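Local coordinates for protein mandelate racemase/muconate lactonizing enzyme (PDB 4J3Z) that is of uncertain substrate but, as a member of the mandelate racemase/muconate lactonizing branch of the enolase superfamily, probably acts on carboxylate substrates by abstracting an alpha proton, at residues D[309-312]-D[317-320]; D[292-297]-D[322-327]. One frame throughout, in Å; residues are numbered along the deposited sequence.

Contact 1: residues D[309-312]-D[317-320]; sequences PHLY and EWAA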
ATOM      1  N   PRO D 309      18.447 -25.792   3.917  1.00 21.90           N
ATOM      2  CA  PRO D 309      19.655 -25.467   4.681  1.00 22.36           C
ATOM      3  C   PRO D 309      20.905 -25.463   3.812  1.00 23.95           C
ATOM      4  O   PRO D 309      21.190 -26.448   3.117  1.00 24.67           O
ATOM      5  CB  PRO D 309      19.727 -26.567   5.747  1.00 22.06           C
ATOM      6  CG  PRO D 309      18.367 -27.154   5.812  1.00 21.55           C
ATOM      7  CD  PRO D 309      17.736 -26.956   4.466  1.00 21.62           C
ATOM      8  N   HIS D 310      21.612 -24.334   3.850  1.00 24.02           N
ATOM      9  CA  HIS D 310      22.855 -24.099   3.127  1.00 23.60           C
ATOM     10  C   HIS D 310      24.003 -24.962   3.648  1.00 24.34           C
ATOM     11  O   HIS D 310      24.027 -25.321   4.825  1.00 24.69           O
ATOM     12  CB  HIS D 310      23.209 -22.619   3.279  1.00 24.23           C
ATOM     13  CG  HIS D 310      24.540 -22.241   2.713  1.00 24.60           C
ATOM     14  ND1 HIS D 310      25.692 -22.224   3.470  1.00 24.29           N
ATOM     15  CD2 HIS D 310      24.897 -21.845   1.469  1.00 24.58           C
ATOM     16  CE1 HIS D 310      26.704 -21.841   2.714  1.00 24.44           C
ATOM     17  NE2 HIS D 310      26.248 -21.598   1.498  1.00 24.86           N
ATOM     18  N   LEU D 311      24.948 -25.306   2.766  1.00 24.92           N
ATOM     19  CA  LEU D 311      26.202 -25.950   3.182  1.00 24.58           C
ATOM     20  C   LEU D 311      27.383 -25.643   2.264  1.00 25.28           C
ATOM     21  O   LEU D 311      27.493 -26.189   1.153  1.00 26.29           O
ATOM     22  CB  LEU D 311      26.051 -27.467   3.361  1.00 24.06           C
ATOM     23  CG  LEU D 311      27.358 -28.161   3.813  1.00 24.28           C
ATOM     24  CD1 LEU D 311      27.724 -27.828   5.263  1.00 23.73           C
ATOM     25  CD2 LEU D 311      27.311 -29.664   3.589  1.00 23.73           C
ATOM     26  N   TYR D 312      28.251 -24.753   2.735  1.00 24.85           N
ATOM     27  CA  TYR D 312      29.588 -24.609   2.187  1.00 26.12           C
ATOM     28  C   TYR D 312      30.582 -24.624   3.342  1.00 27.47           C
ATOM     29  O   TYR D 312      31.324 -23.666   3.565  1.00 28.97           O
ATOM     30  CB  TYR D 312      29.737 -23.351   1.340  1.00 27.81           C
ATOM     31  CG  TYR D 312      31.019 -23.347   0.532  1.00 30.82           C
ATOM     32  CD1 TYR D 312      31.238 -24.296  -0.467  1.00 31.63           C
ATOM     33  CD2 TYR D 312      32.015 -22.395   0.769  1.00 32.89           C
ATOM     34  CE1 TYR D 312      32.410 -24.304  -1.203  1.00 32.90           C
ATOM     35  CE2 TYR D 312      33.191 -22.393   0.035  1.00 33.63           C
ATOM     36  CZ  TYR D 312      33.382 -23.351  -0.948  1.00 34.10           C
ATOM     37  OH  TYR D 312      34.546 -23.355  -1.681  1.00 35.37           O
ATOM     38  N   GLU D 317      28.177 -28.812  10.648  1.00 26.82           N
ATOM     39  CA  GLU D 317      27.054 -28.012  10.135  1.00 26.12           C
ATOM     40  C   GLU D 317      26.137 -28.835   9.214  1.00 27.09           C
ATOM     41  O   GLU D 317      24.921 -28.608   9.186  1.00 27.60           O
ATOM     42  CB  GLU D 317      27.545 -26.754   9.409  1.00 25.27           C
ATOM     43  CG  GLU D 317      26.446 -25.775   9.002  1.00 24.36           C
ATOM     44  CD  GLU D 317      26.969 -24.586   8.208  1.00 24.44           C
ATOM     45  OE1 GLU D 317      27.401 -24.783   7.055  1.00 24.61           O
ATOM     46  OE2 GLU D 317      26.943 -23.443   8.730  1.00 24.11           O
ATOM     47  N   TRP D 318      26.726 -29.771   8.463  1.00 26.84           N
ATOM     48  CA  TRP D 318      25.976 -30.707   7.617  1.00 26.26           C
ATOM     49  C   TRP D 318      25.027 -31.563   8.441  1.00 27.38           C
ATOM     50  O   TRP D 318      23.831 -31.617   8.150  1.00 27.57           O
ATOM     51  CB  TRP D 318      26.928 -31.590   6.800  1.00 26.70           C
ATOM     52  CG  TRP D 318      26.331 -32.902   6.278  1.00 25.88           C
ATOM     53  CD1 TRP D 318      26.699 -34.168   6.639  1.00 25.06           C
ATOM     54  CD2 TRP D 318      25.279 -33.052   5.312  1.00 24.88           C
ATOM     55  NE1 TRP D 318      25.944 -35.095   5.962  1.00 24.74           N
ATOM     56  CE2 TRP D 318      25.068 -34.438   5.137  1.00 24.33           C
ATOM     57  CE3 TRP D 318      24.493 -32.151   4.583  1.00 25.04           C
ATOM     58  CZ2 TRP D 318      24.111 -34.945   4.261  1.00 24.22           C
ATOM     59  CZ3 TRP D 318      23.541 -32.657   3.708  1.00 25.18           C
ATOM     60  CH2 TRP D 318      23.357 -34.042   3.557  1.00 24.93           C
ATOM     61  N   ALA D 319      25.563 -32.222   9.470  1.00 28.19           N
ATOM     62  CA  ALA D 319      24.747 -32.985  10.415  1.00 26.96           C
ATOM     63  C   ALA D 319      23.604 -32.126  10.940  1.00 27.06           C
ATOM     64  O   ALA D 319      22.444 -32.465  10.733  1.00 26.85           O
ATOM     65  CB  ALA D 319      25.596 -33.512  11.558  1.00 26.65           C
ATOM     66  N   ALA D 320      23.948 -31.004  11.583  1.00 27.26           N
ATOM     67  CA  ALA D 320      22.980 -30.048  12.140  1.00 25.88           C
ATOM     68  C   ALA D 320      21.866 -29.692  11.161  1.00 26.64           C
ATOM     69  O   ALA D 320      20.699 -29.660  11.548  1.00 27.95           O
ATOM     70  CB  ALA D 320      23.694 -28.788  12.620  1.00 25.07           C
TER
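Leu311 meets Glu317 and Trp318 where the loop after strand 306-307 turns back against the first turns of helix 315-327, a beta-to-alpha connection of the enolase-type barrel. It illustrates how one branched side chain can serve two neighbours: CD1 reaches Glu317 and also lies against the start of Trp318, while CD2 goes to Trp318 alone. Leu311 has CG anti to its own N (chi1 -179°), which carries its fork to the helix although the bond to CB does not point there. Against Glu317 the leucine runs antiparallel, the two side chains sliding past each other until Leu311 CD1 lies 3.5 Å from Glu317 OE1. This is an apolar methyl beside a carboxylate oxygen, without a bond. The glutamate chain is extended beyond CG, and its other oxygen, OE2, accepts a hydrogen bond from Gly285 N. Trp318 is met differently: leucine and indole side chains cross at roughly a right angle, and the methyl approaches the ring obliquely. The backbone N of Leu311 is hydrogen-bonded to Glu335 OE1, which ties the loop to strand 334-336, and Trp318 NE1 bonds to Pro350 O, fixing the indole at its pyrrole end. The buried leucine thus rests against two residues that are each hydrogen-bonded to other parts of the chain, with Leu311 CD2 close to Trp318 CE3 and 3.8 Å from Trp318 CB.

Contact 2: residues D[292-297]-D[322-327]; sequences EGKKIA and VHLGVS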
ATOM      1  N   GLU D 292      17.364 -21.484  16.325  1.00 25.15           N
ATOM      2  CA  GLU D 292      17.049 -20.356  15.458  1.00 24.87           C
ATOM      3  C   GLU D 292      16.576 -20.882  14.098  1.00 24.34           C
ATOM      4  O   GLU D 292      15.555 -20.440  13.580  1.00 23.92           O
ATOM      5  CB  GLU D 292      18.248 -19.406  15.344  1.00 25.28           C
ATOM      6  CG  GLU D 292      17.903 -17.964  14.957  1.00 26.25           C
ATOM      7  CD  GLU D 292      17.111 -17.188  16.021  1.00 27.86           C
ATOM      8  OE1 GLU D 292      16.867 -17.719  17.138  1.00 27.14           O
ATOM      9  OE2 GLU D 292      16.718 -16.031  15.731  1.00 27.93           O
ATOM     10  N   GLY D 293      17.303 -21.859  13.552  1.00 25.25           N
ATOM     11  CA  GLY D 293      16.918 -22.544  12.302  1.00 24.34           C
ATOM     12  C   GLY D 293      15.473 -22.994  12.302  1.00 24.39           C
ATOM     13  O   GLY D 293      14.738 -22.726  11.349  1.00 23.87           O
ATOM     14  N   LYS D 294      15.056 -23.659  13.386  1.00 25.13           N
ATOM     15  CA  LYS D 294      13.650 -24.036  13.581  1.00 25.39           C
ATOM     16  C   LYS D 294      12.699 -22.843  13.519  1.00 25.06           C
ATOM     17  O   LYS D 294      11.608 -22.943  12.945  1.00 24.78           O
ATOM     18  CB  LYS D 294      13.443 -24.770  14.914  1.00 26.56           C
ATOM     19  CG  LYS D 294      13.669 -26.271  14.876  1.00 27.67           C
ATOM     20  CD  LYS D 294      12.714 -26.994  13.933  1.00 28.62           C
ATOM     21  CE  LYS D 294      11.321 -27.144  14.519  1.00 28.58           C
ATOM     22  NZ  LYS D 294      10.498 -27.963  13.589  1.00 28.54           N
ATOM     23  N   LYS D 295      13.092 -21.721  14.040  1.00 25.79           N
ATOM     24  CA  LYS D 295      12.184 -20.651  13.986  1.00 27.70           C
ATOM     25  C   LYS D 295      12.223 -19.835  12.726  1.00 27.89           C
ATOM     26  O   LYS D 295      11.307 -19.166  12.424  1.00 28.68           O
ATOM     27  CB  LYS D 295      12.217 -19.839  15.266  1.00 29.00           C
ATOM     28  CG  LYS D 295      13.555 -19.400  15.678  1.00 29.44           C
ATOM     29  CD  LYS D 295      13.426 -18.414  16.774  1.00 31.45           C
ATOM     30  CE  LYS D 295      13.654 -19.003  18.126  1.00 33.57           C
ATOM     31  NZ  LYS D 295      13.138 -18.083  19.134  1.00 33.72           N
ATOM     32  N   ILE D 296      13.274 -19.945  11.967  1.00 26.20           N
ATOM     33  CA  ILE D 296      13.292 -19.467  10.593  1.00 24.91           C
ATOM     34  C   ILE D 296      12.388 -20.374   9.746  1.00 25.69           C
ATOM     35  O   ILE D 296      11.742 -19.926   8.793  1.00 26.05           O
ATOM     36  CB  ILE D 296      14.720 -19.438   9.999  1.00 23.86           C
ATOM     37  CG1 ILE D 296      15.638 -18.539  10.835  1.00 22.62           C
ATOM     38  CG2 ILE D 296      14.686 -18.985   8.538  1.00 22.69           C
ATOM     39  CD1 ILE D 296      17.115 -18.783  10.597  1.00 22.13           C
ATOM     40  N   ALA D 297      12.345 -21.651  10.102  1.00 25.82           N
ATOM     41  CA  ALA D 297      11.502 -22.618   9.389  1.00 24.92           C
ATOM     42  C   ALA D 297      10.011 -22.392   9.649  1.00 25.76           C
ATOM     43  O   ALA D 297       9.183 -22.636   8.775  1.00 26.65           O
ATOM     44  CB  ALA D 297      11.899 -24.033   9.760  1.00 23.65           C
ATOM     45  N   VAL D 322      20.939 -31.666   8.716  1.00 24.69           N
ATOM     46  CA  VAL D 322      20.192 -32.882   8.417  1.00 24.53           C
ATOM     47  C   VAL D 322      19.118 -33.073   9.468  1.00 24.36           C
ATOM     48  O   VAL D 322      17.968 -33.336   9.130  1.00 24.78           O
ATOM     49  CB  VAL D 322      21.114 -34.117   8.276  1.00 23.65           C
ATOM     50  CG1 VAL D 322      20.363 -35.420   8.534  1.00 23.37           C
ATOM     51  CG2 VAL D 322      21.765 -34.125   6.905  1.00 22.49           C
ATOM     52  N   HIS D 323      19.498 -32.881  10.727  1.00 23.42           N
ATOM     53  CA  HIS D 323      18.590 -33.029  11.853  1.00 22.62           C
ATOM     54  C   HIS D 323      17.470 -31.995  11.861  1.00 24.31           C
ATOM     55  O   HIS D 323      16.317 -32.338  12.115  1.00 25.51           O
ATOM     56  CB  HIS D 323      19.367 -32.982  13.163  1.00 21.44           C
ATOM     57  CG  HIS D 323      20.075 -34.258  13.481  1.00 20.25           C
ATOM     58  ND1 HIS D 323      19.484 -35.273  14.199  1.00 20.09           N
ATOM     59  CD2 HIS D 323      21.323 -34.685  13.180  1.00 19.87           C
ATOM     60  CE1 HIS D 323      20.340 -36.271  14.332  1.00 19.91           C
ATOM     61  NE2 HIS D 323      21.464 -35.939  13.725  1.00 19.68           N
ATOM     62  N   LEU D 324      17.805 -30.732  11.606  1.00 24.28           N
ATOM     63  CA  LEU D 324      16.780 -29.702  11.434  1.00 24.63           C
ATOM     64  C   LEU D 324      15.884 -30.042  10.249  1.00 25.31           C
ATOM     65  O   LEU D 324      14.675 -29.791  10.281  1.00 25.92           O
ATOM     66  CB  LEU D 324      17.414 -28.321  11.257  1.00 24.19           C
ATOM     67  CG  LEU D 324      16.573 -27.157  10.720  1.00 24.01           C
ATOM     68  CD1 LEU D 324      15.382 -26.858  11.607  1.00 23.99           C
ATOM     69  CD2 LEU D 324      17.424 -25.907  10.536  1.00 23.89           C
ATOM     70  N   GLY D 325      16.485 -30.616   9.209  1.00 25.08           N
ATOM     71  CA  GLY D 325      15.761 -30.993   7.996  1.00 24.67           C
ATOM     72  C   GLY D 325      14.773 -32.118   8.231  1.00 24.74           C
ATOM     73  O   GLY D 325      13.730 -32.182   7.580  1.00 25.06           O
ATOM     74  N   VAL D 326      15.100 -33.007   9.165  1.00 24.75           N
ATOM     75  CA  VAL D 326      14.232 -34.138   9.483  1.00 24.70           C
ATOM     76  C   VAL D 326      12.906 -33.651  10.054  1.00 25.02           C
ATOM     77  O   VAL D 326      11.849 -34.242   9.803  1.00 24.74           O
ATOM     78  CB  VAL D 326      14.900 -35.104  10.478  1.00 23.81           C
ATOM     79  CG1 VAL D 326      13.929 -36.201  10.899  1.00 23.67           C
ATOM     80  CG2 VAL D 326      16.149 -35.714   9.868  1.00 24.34           C
ATOM     81  N   SER D 327      12.990 -32.546  10.794  1.00 25.27           N
ATOM     82  CA  SER D 327      11.924 -32.059  11.649  1.00 25.77           C
ATOM     83  C   SER D 327      10.936 -31.077  11.006  1.00 27.42           C
ATOM     84  O   SER D 327       9.880 -30.799  11.600  1.00 27.83           O
ATOM     85  CB  SER D 327      12.547 -31.424  12.887  1.00 26.15           C
ATOM     86  OG  SER D 327      13.522 -30.464  12.518  1.00 25.43           O
TER
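Lys294 and Leu324 mark the nearest approach of the two backbones, their CA atoms 6.8 Å apart, where segments 292-297 and 322-327 run in the same general direction at 36°, with axes 10.3 Å apart at their closest. Gly293 lets Leu324 in: CD2 rests 3.8 Å from Gly293 CA, where a beta carbon would collide with it. The other methyl, CD1, lies 3.5 Å from Lys294 CD as the lysine and leucine side chains pass in opposite senses. Bends at chi2 (-62°) and chi3 (-77°) fold the lysine toward Ser327, whose OG is 3.8 Å from Lys294 CD. That hydroxyl is turned back on its own helix, donating to Leu324 O at 2.6 Å from above the carbonyl plane. Lys294 NZ finds its polar partners beyond both segments, in Leu118 O and in a salt bridge to Glu72 of the second subunit. Replacing Lys294 by an alanine would probably leave that glutamate without its charge mate, Leu118 O without this donor and Leu324 CD1 uncovered. Helices 290-302 and 315-327 are successive outer helices of the barrel, flanking strand 306-307 in sequence; helix 266-274 packs on Ile296, and helix 284-287 reaches Ile296 and Leu324.

In the fold
Helix 315-327 serves both contacts, its early turns in contact 1 and its later ones in contact 2, and the centres of the two lie about 11 Å apart. Along the chain the order is helix 290-302, strand 306-307, the loop 309-312, then helix 315-327, so contact 1 is nested within the loop that contact 2 closes. Both belong to the barrel domain. Contact 1 packs the helix against the loop beyond the C-terminal end of a strand, the end at which enolase-superfamily barrels carry their active sites, whereas contact 2 packs it against the preceding helix, near the interface with the second subunit. One helix thereby joins barrel mouth to outer wall.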